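Local coordinates for protein charybdin (Charybdis maritima, PDB 2B7U) that belongs to the ribosome-inactivating protein family of plants and has the mixed-sheet and helical architecture of that family, at residues L62-Q67 against A137-V142. Residues are numbered along the deposited sequence; the frame is centred on the assembly and turned at random.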
ATOM      1  N   LEU A  62      -1.280 -14.597  -0.609  1.00 16.40           N
ATOM      2  CA  LEU A  62      -2.535 -14.602  -1.350  1.00 15.82           C
ATOM      3  C   LEU A  62      -2.663 -15.929  -2.063  1.00 15.52           C
ATOM      4  O   LEU A  62      -1.744 -16.340  -2.740  1.00 15.78           O
ATOM      5  CB  LEU A  62      -2.555 -13.481  -2.378  1.00 16.16           C
ATOM      6  CG  LEU A  62      -2.399 -12.061  -1.843  1.00 16.41           C
ATOM      7  CD1 LEU A  62      -2.348 -11.068  -3.009  1.00 18.01           C
ATOM      8  CD2 LEU A  62      -3.483 -11.706  -0.882  1.00 18.02           C
ATOM      9  N   THR A  63      -3.818 -16.561  -1.916  1.00 15.93           N
ATOM     10  CA  THR A  63      -4.020 -17.891  -2.472  1.00 16.72           C
ATOM     11  C   THR A  63      -5.303 -17.914  -3.285  1.00 17.07           C
ATOM     12  O   THR A  63      -6.308 -17.291  -2.921  1.00 17.43           O
ATOM     13  CB  THR A  63      -4.091 -18.920  -1.354  0.65 17.68           C
ATOM     14  OG1 THR A  63      -2.816 -19.021  -0.696  0.65 21.60           O
ATOM     15  CG2 THR A  63      -4.453 -20.239  -1.899  0.65 18.17           C
ATOM     16  N   PHE A  64      -5.276 -18.649  -4.397  1.00 16.74           N
ATOM     17  CA  PHE A  64      -6.460 -18.860  -5.203  1.00 16.23           C
ATOM     18  C   PHE A  64      -6.403 -20.228  -5.861  1.00 16.11           C
ATOM     19  O   PHE A  64      -5.561 -20.450  -6.728  1.00 15.74           O
ATOM     20  CB  PHE A  64      -6.568 -17.808  -6.301  1.00 16.61           C
ATOM     21  CG  PHE A  64      -7.757 -18.003  -7.196  1.00 16.60           C
ATOM     22  CD1 PHE A  64      -9.028 -18.015  -6.665  1.00 17.79           C
ATOM     23  CD2 PHE A  64      -7.602 -18.181  -8.550  1.00 18.12           C
ATOM     24  CE1 PHE A  64     -10.127 -18.210  -7.481  1.00 19.56           C
ATOM     25  CE2 PHE A  64      -8.712 -18.382  -9.374  1.00 18.36           C
ATOM     26  CZ  PHE A  64      -9.956 -18.386  -8.842  1.00 18.78           C
ATOM     27  N   ARG A  65      -7.299 -21.120  -5.462  1.00 16.51           N
ATOM     28  CA  ARG A  65      -7.422 -22.457  -6.069  1.00 17.25           C
ATOM     29  C   ARG A  65      -6.064 -23.167  -6.204  1.00 16.45           C
ATOM     30  O   ARG A  65      -5.718 -23.680  -7.266  1.00 16.03           O
ATOM     31  CB  ARG A  65      -8.135 -22.380  -7.427  1.00 17.57           C
ATOM     32  CG  ARG A  65      -9.571 -21.922  -7.307  1.00 19.58           C
ATOM     33  CD  ARG A  65     -10.329 -21.983  -8.626  1.00 21.68           C
ATOM     34  NE  ARG A  65     -11.731 -21.646  -8.397  1.00 25.79           N
ATOM     35  CZ  ARG A  65     -12.548 -21.083  -9.290  1.00 29.33           C
ATOM     36  NH1 ARG A  65     -13.817 -20.835  -8.948  1.00 31.32           N
ATOM     37  NH2 ARG A  65     -12.127 -20.769 -10.512  1.00 31.57           N
ATOM     38  N   GLY A  66      -5.293 -23.171  -5.122  1.00 15.79           N
ATOM     39  CA  GLY A  66      -4.014 -23.884  -5.070  1.00 15.31           C
ATOM     40  C   GLY A  66      -2.796 -23.110  -5.575  1.00 15.38           C
ATOM     41  O   GLY A  66      -1.666 -23.624  -5.518  1.00 16.59           O
ATOM     42  N   GLN A  67      -3.032 -21.916  -6.122  1.00 14.74           N
ATOM     43  CA  GLN A  67      -2.016 -21.023  -6.626  1.00 14.46           C
ATOM     44  C   GLN A  67      -1.712 -20.022  -5.539  1.00 16.04           C
ATOM     45  O   GLN A  67      -2.634 -19.539  -4.885  1.00 17.11           O
ATOM     46  CB  GLN A  67      -2.557 -20.300  -7.840  1.00 14.18           C
ATOM     47  CG  GLN A  67      -2.997 -21.250  -8.942  1.00 14.51           C
ATOM     48  CD  GLN A  67      -3.750 -20.528 -10.039  1.00 15.79           C
ATOM     49  OE1 GLN A  67      -4.960 -20.282  -9.917  1.00 21.83           O
ATOM     50  NE2 GLN A  67      -3.065 -20.221 -11.130  1.00 15.52           N
ATOM     51  N   ALA A 137      -9.757  -9.768 -11.280  1.00 17.35           N
ATOM     52  CA  ALA A 137      -8.410  -9.230 -11.532  1.00 17.80           C
ATOM     53  C   ALA A 137      -7.419  -9.683 -10.462  1.00 16.91           C
ATOM     54  O   ALA A 137      -6.251  -9.958 -10.756  1.00 16.49           O
ATOM     55  CB  ALA A 137      -8.442  -7.718 -11.635  1.00 18.46           C
ATOM     56  N   LEU A 138      -7.875  -9.755  -9.221  1.00 16.80           N
ATOM     57  CA  LEU A 138      -7.023 -10.225  -8.143  1.00 17.62           C
ATOM     58  C   LEU A 138      -6.698 -11.706  -8.318  1.00 17.36           C
ATOM     59  O   LEU A 138      -5.587 -12.125  -8.084  1.00 17.65           O
ATOM     60  CB  LEU A 138      -7.682  -9.939  -6.803  1.00 18.39           C
ATOM     61  CG  LEU A 138      -6.841 -10.139  -5.559  1.00 19.01           C
ATOM     62  CD1 LEU A 138      -5.501  -9.399  -5.647  1.00 19.72           C
ATOM     63  CD2 LEU A 138      -7.682  -9.723  -4.355  1.00 19.59           C
ATOM     64  N   GLN A 139      -7.667 -12.493  -8.767  1.00 16.89           N
ATOM     65  CA  GLN A 139      -7.433 -13.887  -9.038  1.00 16.64           C
ATOM     66  C   GLN A 139      -6.361 -14.048 -10.114  1.00 16.19           C
ATOM     67  O   GLN A 139      -5.417 -14.841  -9.974  1.00 16.48           O
ATOM     68  CB  GLN A 139      -8.740 -14.549  -9.472  1.00 16.50           C
ATOM     69  CG  GLN A 139      -9.738 -14.742  -8.336  1.00 18.06           C
ATOM     70  CD  GLN A 139     -11.124 -15.225  -8.796  1.00 17.25           C
ATOM     71  OE1 GLN A 139     -12.030 -15.377  -7.977  1.00 22.87           O
ATOM     72  NE2 GLN A 139     -11.286 -15.457 -10.089  1.00 21.75           N
ATOM     73  N   ASP A 140      -6.491 -13.270 -11.178  1.00 15.60           N
ATOM     74  CA  ASP A 140      -5.514 -13.307 -12.260  1.00 16.74           C
ATOM     75  C   ASP A 140      -4.125 -12.874 -11.791  1.00 16.03           C
ATOM     76  O   ASP A 140      -3.102 -13.416 -12.209  1.00 16.76           O
ATOM     77  CB  ASP A 140      -5.978 -12.419 -13.416  1.00 17.67           C
ATOM     78  CG  ASP A 140      -7.293 -12.865 -14.008  1.00 24.07           C
ATOM     79  OD1 ASP A 140      -7.636 -14.074 -13.894  1.00 29.86           O
ATOM     80  OD2 ASP A 140      -7.996 -11.997 -14.584  1.00 32.92           O
ATOM     81  N   ALA A 141      -4.080 -11.873 -10.925  1.00 15.63           N
ATOM     82  CA  ALA A 141      -2.812 -11.408 -10.399  1.00 16.22           C
ATOM     83  C   ALA A 141      -2.092 -12.472  -9.613  1.00 16.02           C
ATOM     84  O   ALA A 141      -0.885 -12.639  -9.773  1.00 15.76           O
ATOM     85  CB  ALA A 141      -3.021 -10.195  -9.519  1.00 16.45           C
ATOM     86  N   VAL A 142      -2.786 -13.191  -8.741  1.00 16.46           N
ATOM     87  CA  VAL A 142      -2.046 -14.248  -8.017  1.00 17.52           C
ATOM     88  C   VAL A 142      -1.604 -15.377  -8.960  1.00 16.97           C
ATOM     89  O   VAL A 142      -0.492 -15.878  -8.840  1.00 16.23           O
ATOM     90  CB  VAL A 142      -2.620 -14.714  -6.611  1.00 20.38           C
ATOM     91  CG1 VAL A 142      -3.746 -13.816  -6.051  1.00 19.97           C
ATOM     92  CG2 VAL A 142      -2.842 -16.174  -6.516  1.00 19.69           C
TER
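The ring of F64 lies between Q139 and R65: Q139 CG sits over the centre of one face, while R65 CG covers the opposite face, offset toward the rim. F64 belongs to a beta hairpin, strands 56-64 and 67-74, in the mixed sheet of the ribosome-inactivating protein fold; a type I' turn, F64 to Q67, joins the two strands. Q67 N donates to F64 O at 3.0 Å, closing the turn, and F64 N returns a bond to Q67 O. A CH-pi contact follows from Q139 CG standing 3.6 Å from the centroid of the F64 ring and 11° off its normal. Beyond CG the extended glutamine chain carries its amide across the ring rim, stacked with the planes 13° apart and Q139 CD 3.4 Å from F64 CZ. The 137-142 part of helix 135-147 crosses the 62-64 end of strand 56-64 at -102°, the axes 8.3 Å apart. With its CG anti to the backbone N, F64 reaches Q139, one helical turn before V142. L62, which also touches V161 and F165 of helix 151-170, packs its CB 3.9 Å from V142 CG1; the other methyl, V142 CG2, lies 4.1 Å from F64 CB and 3.7 Å from Q67 O.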